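Side-chain contacts in heat shock protein, putative (Plasmodium falciparum, PDB 1Y6Z), which forms the middle domain of a putative Hsp90-family chaperone that probably binds unfolded proteins and couples ATP hydrolysis to their folding: residues B[204-209]-B[238-243]; B[183-188]-B[210-215]; B[72-75]-B[80-83]; B[17-22]-B[50-55]; B[90-95]-B[162-167]. All blocks are in the same frame, centred on the assembly; numbering follows the deposited sequence.

Contact 1. Residues B[204-209]-B[238-243]; sequences IYYISG and IDEFCL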
# COMPACT_ATOMS: atom_id res chain seq x y z
N ILE B 204 -18.49 5.64 -12.90
CA ILE B 204 -17.56 5.15 -13.91
C ILE B 204 -18.42 4.28 -14.79
O ILE B 204 -19.09 3.37 -14.28
CB ILE B 204 -16.42 4.27 -13.26
CG1 ILE B 204 -15.58 5.09 -12.27
CG2 ILE B 204 -15.52 3.64 -14.31
CD1 ILE B 204 -14.81 4.19 -11.29
N TYR B 205 -18.40 4.52 -16.10
CA TYR B 205 -19.24 3.72 -17.01
C TYR B 205 -18.41 2.75 -17.77
O TYR B 205 -17.28 3.04 -18.06
CB TYR B 205 -20.00 4.62 -18.00
CG TYR B 205 -20.96 5.54 -17.29
CD1 TYR B 205 -20.56 6.83 -16.86
CD2 TYR B 205 -22.25 5.12 -16.99
CE1 TYR B 205 -21.46 7.67 -16.17
CE2 TYR B 205 -23.15 5.94 -16.32
CZ TYR B 205 -22.75 7.21 -15.92
OH TYR B 205 -23.67 7.98 -15.24
N TYR B 206 -18.99 1.59 -18.10
CA TYR B 206 -18.40 0.70 -19.09
C TYR B 206 -19.43 0.07 -20.03
O TYR B 206 -20.61 0.10 -19.74
CB TYR B 206 -17.57 -0.40 -18.41
CG TYR B 206 -18.36 -1.51 -17.78
CD1 TYR B 206 -18.60 -2.69 -18.48
CD2 TYR B 206 -18.82 -1.40 -16.48
CE1 TYR B 206 -19.31 -3.72 -17.91
CE2 TYR B 206 -19.55 -2.44 -15.89
CZ TYR B 206 -19.78 -3.59 -16.63
OH TYR B 206 -20.47 -4.63 -16.06
N ILE B 207 -18.96 -0.49 -21.13
CA ILE B 207 -19.85 -1.12 -22.14
C ILE B 207 -19.27 -2.39 -22.79
O ILE B 207 -18.19 -2.33 -23.41
CB ILE B 207 -20.27 -0.10 -23.25
CG1 ILE B 207 -21.27 -0.74 -24.23
CG2 ILE B 207 -19.06 0.49 -24.02
CD1 ILE B 207 -22.14 0.28 -24.96
N SER B 208 -19.99 -3.51 -22.66
CA SER B 208 -19.66 -4.72 -23.42
C SER B 208 -19.44 -4.41 -24.91
O SER B 208 -20.35 -3.93 -25.62
CB SER B 208 -20.75 -5.79 -23.26
OG SER B 208 -20.86 -6.23 -21.91
N GLY B 209 -18.21 -4.66 -25.37
CA GLY B 209 -17.82 -4.46 -26.75
C GLY B 209 -17.37 -5.77 -27.36
O GLY B 209 -17.17 -6.78 -26.65
N ILE B 238 -13.81 -11.91 -19.01
CA ILE B 238 -12.88 -11.53 -17.90
C ILE B 238 -12.92 -10.02 -17.62
O ILE B 238 -13.11 -9.66 -16.45
CB ILE B 238 -11.41 -12.06 -17.96
CG1 ILE B 238 -11.35 -13.55 -17.59
CG2 ILE B 238 -10.59 -11.44 -16.83
CD1 ILE B 238 -10.05 -14.28 -18.01
N ASP B 239 -12.78 -9.19 -18.66
CA ASP B 239 -13.05 -7.73 -18.57
C ASP B 239 -14.42 -7.57 -17.91
O ASP B 239 -14.60 -6.82 -16.93
CB ASP B 239 -13.07 -7.02 -19.93
CG ASP B 239 -11.72 -6.89 -20.57
OD1 ASP B 239 -10.68 -7.28 -19.97
OD2 ASP B 239 -11.66 -6.38 -21.72
N GLU B 240 -15.38 -8.33 -18.43
CA GLU B 240 -16.77 -8.30 -17.98
C GLU B 240 -16.98 -8.70 -16.52
O GLU B 240 -17.61 -7.96 -15.78
CB GLU B 240 -17.65 -9.10 -18.96
CG GLU B 240 -19.15 -8.84 -18.85
CD GLU B 240 -19.55 -7.46 -19.35
OE1 GLU B 240 -20.27 -6.76 -18.59
OE2 GLU B 240 -19.14 -7.09 -20.49
N PHE B 241 -16.44 -9.85 -16.08
CA PHE B 241 -16.52 -10.19 -14.65
C PHE B 241 -15.75 -9.23 -13.77
O PHE B 241 -16.10 -9.06 -12.60
CB PHE B 241 -16.04 -11.60 -14.33
CG PHE B 241 -17.03 -12.66 -14.70
CD1 PHE B 241 -18.24 -12.78 -14.01
CD2 PHE B 241 -16.75 -13.54 -15.75
CE1 PHE B 241 -19.18 -13.76 -14.36
CE2 PHE B 241 -17.68 -14.54 -16.11
CZ PHE B 241 -18.90 -14.65 -15.41
N CYS B 242 -14.66 -8.68 -14.31
CA CYS B 242 -13.84 -7.77 -13.52
C CYS B 242 -14.67 -6.52 -13.23
O CYS B 242 -14.87 -6.12 -12.07
CB CYS B 242 -12.57 -7.38 -14.27
SG CYS B 242 -11.55 -6.09 -13.39
N LEU B 243 -15.13 -5.93 -14.31
CA LEU B 243 -15.94 -4.70 -14.22
C LEU B 243 -17.21 -4.86 -13.40
O LEU B 243 -17.48 -4.03 -12.56
CB LEU B 243 -16.20 -4.10 -15.60
CG LEU B 243 -14.90 -3.48 -16.10
CD1 LEU B 243 -14.86 -3.26 -17.61
CD2 LEU B 243 -14.70 -2.18 -15.34

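Contact 2. Residues B[183-188]-B[210-215]; sequences SGDKKT and ENKKTA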
# COMPACT_ATOMS: atom_id res chain seq x y z
N SER B 183 -9.37 7.06 -24.66
CA SER B 183 -8.00 6.58 -24.39
C SER B 183 -7.08 6.44 -25.62
O SER B 183 -5.85 6.58 -25.51
CB SER B 183 -8.04 5.25 -23.63
OG SER B 183 -8.23 4.16 -24.52
N GLY B 184 -7.64 6.14 -26.78
CA GLY B 184 -6.83 6.04 -28.00
C GLY B 184 -6.35 4.63 -28.24
O GLY B 184 -7.05 3.69 -27.90
N ASP B 185 -5.15 4.47 -28.81
CA ASP B 185 -4.63 3.11 -29.00
C ASP B 185 -3.89 2.67 -27.76
O ASP B 185 -3.14 1.70 -27.79
CB ASP B 185 -3.72 2.99 -30.23
CG ASP B 185 -4.43 3.30 -31.53
OD1 ASP B 185 -5.65 3.01 -31.67
OD2 ASP B 185 -3.75 3.84 -32.43
N LYS B 186 -4.09 3.42 -26.66
CA LYS B 186 -3.58 3.06 -25.32
C LYS B 186 -4.71 2.90 -24.30
O LYS B 186 -5.72 3.61 -24.37
CB LYS B 186 -2.61 4.14 -24.85
CG LYS B 186 -1.35 4.32 -25.72
CD LYS B 186 -0.33 3.21 -25.49
CE LYS B 186 0.44 3.41 -24.17
NZ LYS B 186 1.26 2.21 -23.80
N LYS B 187 -4.54 1.98 -23.34
CA LYS B 187 -5.53 1.74 -22.28
C LYS B 187 -5.40 2.78 -21.18
O LYS B 187 -4.35 3.43 -21.03
CB LYS B 187 -5.37 0.33 -21.67
CG LYS B 187 -5.50 -0.81 -22.65
CD LYS B 187 -5.23 -2.14 -22.00
CE LYS B 187 -5.40 -3.31 -23.01
NZ LYS B 187 -5.76 -4.63 -22.36
N THR B 188 -6.45 2.92 -20.40
CA THR B 188 -6.42 3.80 -19.24
C THR B 188 -6.62 2.98 -17.97
O THR B 188 -7.37 1.96 -17.99
CB THR B 188 -7.53 4.87 -19.29
OG1 THR B 188 -7.44 5.71 -18.12
CG2 THR B 188 -8.91 4.22 -19.36
N GLU B 210 -17.23 -5.76 -28.69
CA GLU B 210 -16.84 -6.94 -29.46
C GLU B 210 -15.41 -6.76 -29.94
O GLU B 210 -14.65 -7.73 -30.06
CB GLU B 210 -17.81 -7.11 -30.65
CG GLU B 210 -17.50 -8.22 -31.64
CD GLU B 210 -17.74 -9.63 -31.10
OE1 GLU B 210 -17.24 -10.58 -31.73
OE2 GLU B 210 -18.42 -9.78 -30.05
N ASN B 211 -15.06 -5.50 -30.18
CA ASN B 211 -13.78 -5.06 -30.73
C ASN B 211 -13.57 -3.65 -30.19
O ASN B 211 -14.54 -2.99 -29.79
CB ASN B 211 -13.89 -5.04 -32.27
CG ASN B 211 -12.57 -4.74 -32.96
OD1 ASN B 211 -12.05 -3.62 -32.89
ND2 ASN B 211 -12.03 -5.74 -33.66
N LYS B 212 -12.33 -3.17 -30.16
CA LYS B 212 -12.05 -1.82 -29.68
C LYS B 212 -12.71 -0.76 -30.58
O LYS B 212 -13.18 0.28 -30.09
CB LYS B 212 -10.54 -1.64 -29.60
CG LYS B 212 -10.05 -0.26 -29.24
CD LYS B 212 -8.56 -0.17 -29.54
CE LYS B 212 -7.93 1.10 -28.98
NZ LYS B 212 -8.60 2.37 -29.43
N LYS B 213 -12.74 -1.02 -31.89
CA LYS B 213 -13.41 -0.14 -32.86
C LYS B 213 -14.93 -0.21 -32.79
O LYS B 213 -15.61 0.82 -32.73
CB LYS B 213 -12.98 -0.48 -34.29
CG LYS B 213 -11.47 -0.68 -34.50
CD LYS B 213 -11.22 -1.66 -35.65
CE LYS B 213 -11.77 -1.12 -36.96
NZ LYS B 213 -12.07 -2.24 -37.89
N THR B 214 -15.48 -1.42 -32.79
CA THR B 214 -16.93 -1.60 -32.81
C THR B 214 -17.62 -1.16 -31.51
O THR B 214 -18.81 -0.85 -31.52
CB THR B 214 -17.35 -3.06 -33.14
OG1 THR B 214 -17.37 -3.85 -31.94
CG2 THR B 214 -16.42 -3.69 -34.18
N ALA B 215 -16.86 -1.16 -30.41
CA ALA B 215 -17.39 -0.91 -29.06
C ALA B 215 -17.96 0.48 -28.87
O ALA B 215 -19.03 0.63 -28.29
CB ALA B 215 -16.31 -1.19 -27.99

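Contact 3. Residues B[72-75]-B[80-83]; sequences GIRL and VFIN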
# COMPACT_ATOMS: atom_id res chain seq x y z
N GLY B 72 4.71 -23.58 -9.41
CA GLY B 72 5.13 -22.19 -9.25
C GLY B 72 6.05 -21.83 -8.14
O GLY B 72 7.16 -21.33 -8.38
N ILE B 73 5.59 -21.99 -6.91
CA ILE B 73 6.40 -21.68 -5.76
C ILE B 73 6.94 -22.94 -5.06
O ILE B 73 6.20 -23.85 -4.67
CB ILE B 73 5.65 -20.77 -4.79
CG1 ILE B 73 5.22 -19.47 -5.54
CG2 ILE B 73 6.48 -20.45 -3.62
CD1 ILE B 73 4.62 -18.44 -4.61
N ARG B 74 8.26 -22.97 -4.95
CA ARG B 74 8.99 -24.11 -4.35
C ARG B 74 9.20 -23.85 -2.85
O ARG B 74 9.78 -22.83 -2.47
CB ARG B 74 10.35 -24.23 -5.02
CG ARG B 74 10.28 -24.58 -6.51
CD ARG B 74 11.65 -24.44 -7.06
NE ARG B 74 12.56 -25.39 -6.43
CZ ARG B 74 12.77 -26.63 -6.90
NH1 ARG B 74 12.14 -27.05 -7.98
NH2 ARG B 74 13.62 -27.44 -6.29
N LEU B 75 8.70 -24.76 -2.03
CA LEU B 75 8.91 -24.71 -0.62
C LEU B 75 10.19 -25.48 -0.19
O LEU B 75 10.42 -26.64 -0.58
CB LEU B 75 7.72 -25.26 0.14
CG LEU B 75 8.06 -25.48 1.63
CD1 LEU B 75 7.93 -24.21 2.47
CD2 LEU B 75 7.21 -26.61 2.24
N VAL B 80 16.13 -27.60 2.73
CA VAL B 80 15.85 -28.77 1.90
C VAL B 80 14.56 -28.58 1.13
O VAL B 80 13.54 -28.19 1.69
CB VAL B 80 15.86 -30.17 2.66
CG1 VAL B 80 17.10 -30.31 3.52
CG2 VAL B 80 14.63 -30.35 3.46
N PHE B 81 14.64 -28.89 -0.15
CA PHE B 81 13.49 -28.85 -1.02
C PHE B 81 12.43 -29.86 -0.59
O PHE B 81 12.73 -31.06 -0.41
CB PHE B 81 13.90 -29.10 -2.46
CG PHE B 81 12.74 -29.11 -3.42
CD1 PHE B 81 11.93 -27.97 -3.58
CD2 PHE B 81 12.45 -30.27 -4.18
CE1 PHE B 81 10.86 -27.98 -4.46
CE2 PHE B 81 11.40 -30.27 -5.07
CZ PHE B 81 10.59 -29.13 -5.22
N ILE B 82 11.20 -29.37 -0.42
CA ILE B 82 10.06 -30.20 -0.06
C ILE B 82 9.20 -30.57 -1.27
O ILE B 82 9.06 -31.75 -1.61
CB ILE B 82 9.21 -29.55 1.04
CG1 ILE B 82 10.09 -29.18 2.24
CG2 ILE B 82 8.05 -30.48 1.44
CD1 ILE B 82 9.50 -29.55 3.54
N ASN B 83 8.61 -29.55 -1.89
CA ASN B 83 7.88 -29.72 -3.14
C ASN B 83 7.57 -28.34 -3.72
O ASN B 83 7.75 -27.33 -3.02
CB ASN B 83 6.58 -30.55 -2.96
CG ASN B 83 5.55 -29.85 -2.07
OD1 ASN B 83 5.20 -28.68 -2.28
ND2 ASN B 83 5.04 -30.59 -1.08

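Contact 4. Residues B[17-22]-B[50-55]; sequences NDYYSF and ILYIPG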
# COMPACT_ATOMS: atom_id res chain seq x y z
N ASN B 17 22.03 -10.17 -12.36
CA ASN B 17 22.35 -11.38 -13.10
C ASN B 17 22.36 -12.62 -12.23
O ASN B 17 22.00 -13.67 -12.72
CB ASN B 17 23.67 -11.27 -13.84
CG ASN B 17 23.90 -12.47 -14.78
OD1 ASN B 17 23.34 -12.51 -15.87
ND2 ASN B 17 24.69 -13.46 -14.32
N ASP B 18 22.77 -12.49 -10.96
CA ASP B 18 22.76 -13.58 -10.01
C ASP B 18 21.30 -14.07 -9.79
O ASP B 18 21.04 -15.25 -9.71
CB ASP B 18 23.33 -13.14 -8.66
CG ASP B 18 24.85 -12.98 -8.68
OD1 ASP B 18 25.49 -13.64 -9.52
OD2 ASP B 18 25.37 -12.18 -7.88
N TYR B 19 20.37 -13.12 -9.68
CA TYR B 19 18.94 -13.46 -9.49
C TYR B 19 18.32 -14.07 -10.77
O TYR B 19 17.56 -15.06 -10.72
CB TYR B 19 18.20 -12.18 -9.08
CG TYR B 19 18.41 -11.79 -7.62
CD1 TYR B 19 19.23 -10.74 -7.27
CD2 TYR B 19 17.78 -12.51 -6.57
CE1 TYR B 19 19.40 -10.36 -5.92
CE2 TYR B 19 17.91 -12.13 -5.24
CZ TYR B 19 18.74 -11.06 -4.92
OH TYR B 19 18.88 -10.69 -3.58
N TYR B 20 18.60 -13.44 -11.90
CA TYR B 20 18.11 -13.95 -13.20
C TYR B 20 18.65 -15.34 -13.50
O TYR B 20 17.91 -16.20 -13.95
CB TYR B 20 18.53 -13.01 -14.31
CG TYR B 20 17.70 -11.77 -14.50
CD1 TYR B 20 16.85 -11.26 -13.48
CD2 TYR B 20 17.81 -11.04 -15.69
CE1 TYR B 20 16.14 -10.08 -13.68
CE2 TYR B 20 17.08 -9.87 -15.87
CZ TYR B 20 16.24 -9.41 -14.86
OH TYR B 20 15.49 -8.26 -15.04
N SER B 21 19.95 -15.60 -13.25
CA SER B 21 20.53 -16.95 -13.43
C SER B 21 19.95 -18.00 -12.51
O SER B 21 19.70 -19.11 -12.92
CB SER B 21 22.06 -16.95 -13.26
OG SER B 21 22.57 -15.93 -14.09
N PHE B 22 19.75 -17.64 -11.25
CA PHE B 22 19.02 -18.49 -10.35
C PHE B 22 17.61 -18.81 -10.81
O PHE B 22 17.21 -19.98 -10.73
CB PHE B 22 19.00 -17.92 -8.91
CG PHE B 22 18.21 -18.77 -7.96
CD1 PHE B 22 18.77 -19.91 -7.43
CD2 PHE B 22 16.90 -18.45 -7.62
CE1 PHE B 22 18.05 -20.72 -6.59
CE2 PHE B 22 16.16 -19.25 -6.77
CZ PHE B 22 16.74 -20.40 -6.25
N ILE B 50 12.19 -15.42 -2.43
CA ILE B 50 12.50 -14.62 -3.64
C ILE B 50 11.32 -14.92 -4.54
O ILE B 50 11.02 -16.10 -4.76
CB ILE B 50 13.82 -15.03 -4.37
CG1 ILE B 50 15.01 -15.12 -3.41
CG2 ILE B 50 14.06 -14.02 -5.55
CD1 ILE B 50 16.32 -15.58 -4.06
N LEU B 51 10.67 -13.87 -5.08
CA LEU B 51 9.48 -14.04 -5.85
C LEU B 51 9.78 -13.36 -7.18
O LEU B 51 10.38 -12.33 -7.18
CB LEU B 51 8.35 -13.28 -5.16
CG LEU B 51 7.83 -13.83 -3.80
CD1 LEU B 51 6.62 -12.86 -3.40
CD2 LEU B 51 7.34 -15.23 -4.00
N TYR B 52 9.41 -13.99 -8.29
CA TYR B 52 9.69 -13.51 -9.65
C TYR B 52 8.35 -13.41 -10.40
O TYR B 52 7.50 -14.27 -10.31
CB TYR B 52 10.51 -14.54 -10.40
CG TYR B 52 11.95 -14.70 -9.88
CD1 TYR B 52 12.25 -15.63 -8.90
CD2 TYR B 52 12.97 -13.92 -10.42
CE1 TYR B 52 13.58 -15.81 -8.43
CE2 TYR B 52 14.26 -14.06 -9.96
CZ TYR B 52 14.57 -15.01 -8.97
OH TYR B 52 15.90 -15.19 -8.57
N ILE B 53 8.23 -12.38 -11.22
CA ILE B 53 7.24 -12.28 -12.25
C ILE B 53 7.93 -12.75 -13.51
O ILE B 53 8.97 -12.18 -13.92
CB ILE B 53 6.76 -10.84 -12.43
CG1 ILE B 53 6.03 -10.40 -11.16
CG2 ILE B 53 5.83 -10.69 -13.67
CD1 ILE B 53 5.56 -8.96 -11.27
N PRO B 54 7.42 -13.83 -14.09
CA PRO B 54 8.05 -14.40 -15.29
C PRO B 54 8.04 -13.42 -16.45
O PRO B 54 7.20 -12.54 -16.49
CB PRO B 54 7.16 -15.64 -15.60
CG PRO B 54 6.68 -16.03 -14.24
CD PRO B 54 6.29 -14.67 -13.66
N GLY B 55 8.96 -13.60 -17.41
CA GLY B 55 8.95 -12.82 -18.65
C GLY B 55 7.84 -13.11 -19.66
O GLY B 55 7.58 -12.29 -20.56

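Contact 5. Residues B[90-95]-B[162-167]; sequences IPRWLT and VVEDKE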
# COMPACT_ATOMS: atom_id res chain seq x y z
N ILE B 90 -1.93 -20.08 -1.91
CA ILE B 90 -2.02 -18.63 -2.12
C ILE B 90 -3.19 -18.36 -3.07
O ILE B 90 -3.64 -19.29 -3.74
CB ILE B 90 -0.63 -17.95 -2.52
CG1 ILE B 90 -0.29 -18.15 -3.99
CG2 ILE B 90 0.53 -18.54 -1.70
CD1 ILE B 90 0.86 -17.20 -4.46
N PRO B 91 -3.74 -17.11 -3.12
CA PRO B 91 -4.87 -16.84 -4.03
C PRO B 91 -4.51 -17.29 -5.43
O PRO B 91 -3.38 -17.13 -5.85
CB PRO B 91 -4.99 -15.33 -3.99
CG PRO B 91 -4.60 -15.04 -2.52
CD PRO B 91 -3.37 -15.92 -2.34
N ARG B 92 -5.44 -17.90 -6.13
CA ARG B 92 -5.03 -18.46 -7.42
C ARG B 92 -4.76 -17.39 -8.47
O ARG B 92 -4.12 -17.67 -9.51
CB ARG B 92 -6.08 -19.43 -7.95
CG ARG B 92 -7.34 -18.77 -8.51
CD ARG B 92 -8.32 -19.85 -9.09
NE ARG B 92 -9.48 -19.23 -9.71
CZ ARG B 92 -10.34 -19.86 -10.53
NH1 ARG B 92 -10.18 -21.14 -10.80
NH2 ARG B 92 -11.35 -19.21 -11.05
N TRP B 93 -5.20 -16.15 -8.22
CA TRP B 93 -4.86 -15.12 -9.20
C TRP B 93 -3.33 -14.89 -9.27
O TRP B 93 -2.84 -14.37 -10.25
CB TRP B 93 -5.61 -13.82 -8.99
CG TRP B 93 -5.16 -13.04 -7.84
CD1 TRP B 93 -5.59 -13.19 -6.56
CD2 TRP B 93 -4.15 -12.00 -7.82
NE1 TRP B 93 -4.92 -12.33 -5.74
CE2 TRP B 93 -4.07 -11.54 -6.50
CE3 TRP B 93 -3.36 -11.38 -8.82
CZ2 TRP B 93 -3.18 -10.50 -6.10
CZ3 TRP B 93 -2.50 -10.30 -8.44
CH2 TRP B 93 -2.41 -9.90 -7.09
N LEU B 94 -2.59 -15.34 -8.25
CA LEU B 94 -1.13 -15.25 -8.22
C LEU B 94 -0.37 -16.49 -8.68
O LEU B 94 0.84 -16.57 -8.46
CB LEU B 94 -0.68 -14.93 -6.80
CG LEU B 94 -0.99 -13.47 -6.50
CD1 LEU B 94 -0.89 -13.36 -5.00
CD2 LEU B 94 0.04 -12.53 -7.24
N THR B 95 -1.07 -17.42 -9.33
CA THR B 95 -0.52 -18.68 -9.85
C THR B 95 0.64 -18.43 -10.83
O THR B 95 1.47 -19.30 -11.01
CB THR B 95 -1.60 -19.56 -10.56
OG1 THR B 95 -1.06 -20.87 -10.87
CG2 THR B 95 -2.13 -18.91 -11.84
N VAL B 162 -9.28 -9.14 -8.89
CA VAL B 162 -10.35 -8.16 -8.59
C VAL B 162 -11.70 -8.87 -8.26
O VAL B 162 -12.43 -8.47 -7.31
CB VAL B 162 -10.56 -7.15 -9.75
CG1 VAL B 162 -11.82 -6.28 -9.50
CG2 VAL B 162 -9.30 -6.27 -9.97
N VAL B 163 -12.04 -9.88 -9.07
CA VAL B 163 -13.23 -10.73 -8.83
C VAL B 163 -13.08 -11.54 -7.55
O VAL B 163 -13.98 -11.56 -6.67
CB VAL B 163 -13.47 -11.70 -10.06
CG1 VAL B 163 -14.71 -12.61 -9.87
CG2 VAL B 163 -13.57 -10.91 -11.34
N GLU B 164 -11.92 -12.22 -7.40
CA GLU B 164 -11.77 -13.29 -6.38
C GLU B 164 -11.07 -12.98 -5.09
O GLU B 164 -11.21 -13.71 -4.12
CB GLU B 164 -11.12 -14.54 -6.99
CG GLU B 164 -11.88 -15.04 -8.18
CD GLU B 164 -11.33 -16.30 -8.78
OE1 GLU B 164 -10.25 -16.78 -8.35
OE2 GLU B 164 -11.97 -16.78 -9.74
N ASP B 165 -10.33 -11.89 -5.04
CA ASP B 165 -9.51 -11.66 -3.86
C ASP B 165 -10.15 -10.48 -3.08
O ASP B 165 -9.74 -9.32 -3.21
CB ASP B 165 -8.03 -11.44 -4.24
CG ASP B 165 -7.13 -11.15 -3.02
OD1 ASP B 165 -7.69 -10.80 -1.96
OD2 ASP B 165 -5.90 -11.26 -3.10
N LYS B 166 -11.17 -10.81 -2.30
CA LYS B 166 -11.96 -9.81 -1.56
C LYS B 166 -11.10 -8.77 -0.83
O LYS B 166 -11.28 -7.55 -1.00
CB LYS B 166 -12.92 -10.52 -0.58
CG LYS B 166 -13.81 -9.54 0.24
CD LYS B 166 -14.45 -8.49 -0.60
CE LYS B 166 -15.70 -7.90 0.02
NZ LYS B 166 -16.25 -6.85 -0.89
N GLU B 167 -10.14 -9.27 -0.07
CA GLU B 167 -9.34 -8.48 0.87
C GLU B 167 -8.42 -7.52 0.14
O GLU B 167 -8.15 -6.44 0.63
CB GLU B 167 -8.49 -9.37 1.81
CG GLU B 167 -9.23 -10.33 2.76
CD GLU B 167 -10.06 -11.40 2.09
OE1 GLU B 167 -9.66 -11.87 1.01
OE2 GLU B 167 -11.12 -11.80 2.66
O HOH W 1 -7.94 -15.66 -7.03

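Contact 1. Residues B[204-209]-B[238-243]
Tyr206 lays its ring against Leu243 in a CH-pi contact: CB of Leu243 sits 3.6 Å from the ring centroid of Tyr206, only 7° off the normal, so the methylene is almost exactly above the centre of that face. CD1 of Leu243 extends the same packing back to the root of the ring, 3.9 Å from Tyr206 CG. With chi1 at 77°, CG of Tyr206 lies between its own backbone N and carbonyl carbon, and the ring stands up from the strand to meet the helix. Strand 204-208 is the middle of three parallel strands, and helix 237-249 is the helical limb of a beta-alpha-beta crossover from strand 231-234 to strand 256-258; over the face of the sheet, its segment 238-243 runs nearly antiparallel to strand 204-208, with 149° between their N-to-C directions. The polar contacts gather on Glu240. Its chain turns at chi2 and brings OE1 to the edge of the Tyr206 ring, in plane, 3.3 Å from CE1. A bond from Tyr206 OH to that oxygen is weak at best. OE2 faces Ser208 OG at a separation so short that the bond's length is doubtful, and it also meets Ser234 OG, on strand 231-234.

Contact 2. Residues B[183-188]-B[210-215]
Lys212 reaches out from the start of the short helix 212-215 and sets its ammonium group on the loop that joins strands 177-178 and 188-189, a small antiparallel hairpin. The main bond runs from Lys212 NZ to Gly184 O; its 2.5 Å is suspiciously short and should not be read as strength, since Lys212 CE also crowds that oxygen. NZ approaches from above the carbonyl plane, 54° out of it, so it is not aligned with a lone pair. Asp185 adds a second, looser attraction: its OD1 is 3.8 Å from Lys212 NZ, a long salt bridge that probably works more through charge than through directed bonding. The two side chains cross at about a right angle.

Outward from this pair, the lysine chain is extended until its last torsion, where chi4 (-55°) bends NZ round to the carbonyl, and the chain also touches Tyr179. The loop end is shaped by Ser183, whose OG donates to Lys186 O at 2.6 Å and so ties the turn across Gly184 and Asp185; the same hydroxyl bonds Ser180 N. Gly184 itself has a positive phi of 92°. On the helix side, Asn211 is the N-cap: its OD1 accepts from Lys213 N at 2.9 Å, in the carbonyl plane and on a lone pair.

Contact 3. Residues B[72-75]-B[80-83]
Leu75 O takes the N-H of Ile82 at 2.8 Å, a nearly straight bond with an angle of 167°. From the same residue Leu75 N donates to Asn83 O at 2.9 Å. One residue of strand 73-77 is therefore bonded to two successive residues of strand 80-83, the pattern of a classic beta bulge, and Ile82 carries the kink with psi at -64°. The bulge lies in the beta hairpin that forms the border of the mixed five-stranded sheet, strand 80-83 being outermost in this chain. Beside it, Arg74 and Phe81 stack. The guanidinium lies flat over the ring, planes 12° apart, in a cation-pi contact that puts CZ of Arg74 3.8 Å from the centroid of the Phe81 ring. Arg74 gets there by bending at chi3, and its NE bonds Tyr76 OH, which helps fix the rotation of the guanidinium. Asn83 N lies over the rim of the opposite face of Phe81. Leu75 and Ile82 run side by side, with Leu75 CD2 3.8 Å from Ile82 CB.

Contact 4. Residues B[17-22]-B[50-55]
Helix 17-22 passes over strand 50-53 at 78°, their axes 10.6 Å apart, with Tyr19 and Ile50 closest in backbone terms. Tyr52 spans the gap. Its hydroxyl reaches the helix backbone, OH lying 2.7 Å from Tyr19 O in a hydrogen bond whose geometry is weak. With CG of Tyr52 opposite the carbonyl carbon (chi1 -69°), the ring points up from the strand between two aromatic neighbours. The same OH sits in the plane of the Phe22 ring, at its edge, 3.5 Å from CD2. It also lies at the edge of the Tyr19 ring, 3.8 Å from CD2 of that residue. Both of those side chains cross Tyr52 at about a right angle. Helix 16-27 lies on one face of the mixed five-stranded sheet, while Leu51 and Ile53 point from strand 47-53 to helices 121-141 and 145-164 on the other, giving three alpha-beta-alpha layers. Ile50 meets the edge of the Tyr19 ring: CD1 of Ile50 approaches CE2 of Tyr19 at 4.0 Å, near the ring plane. The Tyr19 ring is further fixed by a hydrogen bond between its OH and His38 ND1 and by stacking with Tyr36, both on strand 35-41. Within the helix, Asn17 O is gripped from opposite faces of its plane by Ser21 N and by Ser21 OG, the latter at 2.7 Å.

Contact 5. Residues B[90-95]-B[162-167]
Chi1 of Arg92 (75°) and of Trp93 (72°) puts each CG between its own backbone N and carbonyl carbon, turning the two neighbouring side chains to Glu164 and Asp165. From there the Arg92 chain runs extended to NE and grips the Glu164 carboxylate side-on. NE of Arg92 donates to OE1 at 2.9 Å and its NH2 to OE2 at 2.8 Å, both into syn lone pairs, with the two planes only 20° apart. This bidentate salt bridge ties the loop between strands 80-83 and 98-103 to the C-terminal end of helix 145-164, thus joining the sheet-bearing part of the middle domain to its later helices. Phe66 makes a cation-pi contact with Arg92. Trp93 NE1 bonds OD2 of Asp165 at 3.0 Å, using the anti lone pair, while Asp165 OD1 is held by Asn168 N. Leu94 CG rests on one face of the indole. A water bridges the segments, donating to Glu164 OE1 at 2.9 Å and accepting, weakly, from the backbone N of Trp93.

Overall arrangement
Contacts 3 and 4 share the mixed sheet at one end of the domain, their centres about 16 Å apart, and touch where Ile73 CD1 meets Leu51 CD2 at 4.3 Å. Contacts 1 and 2 lie at the other end, their centres about 12 Å apart, and interlock along the chain: strand 204-208 leads into helix 212-215, with Ala215 CB 3.8 Å from Gly209 CA. Contact 5 stands between the two ends, its centre only about 9 Å from the chain's centre. It touches contact 3 through Ile90 on Ile73 and contact 1 through Val163 and Val162 on helix 237-249. Contacts 2 and 3 are farthest apart, about 42 Å between centres. In Hsp90 relatives the nucleotide pocket belongs chiefly to the N-terminal domain, absent from this piece.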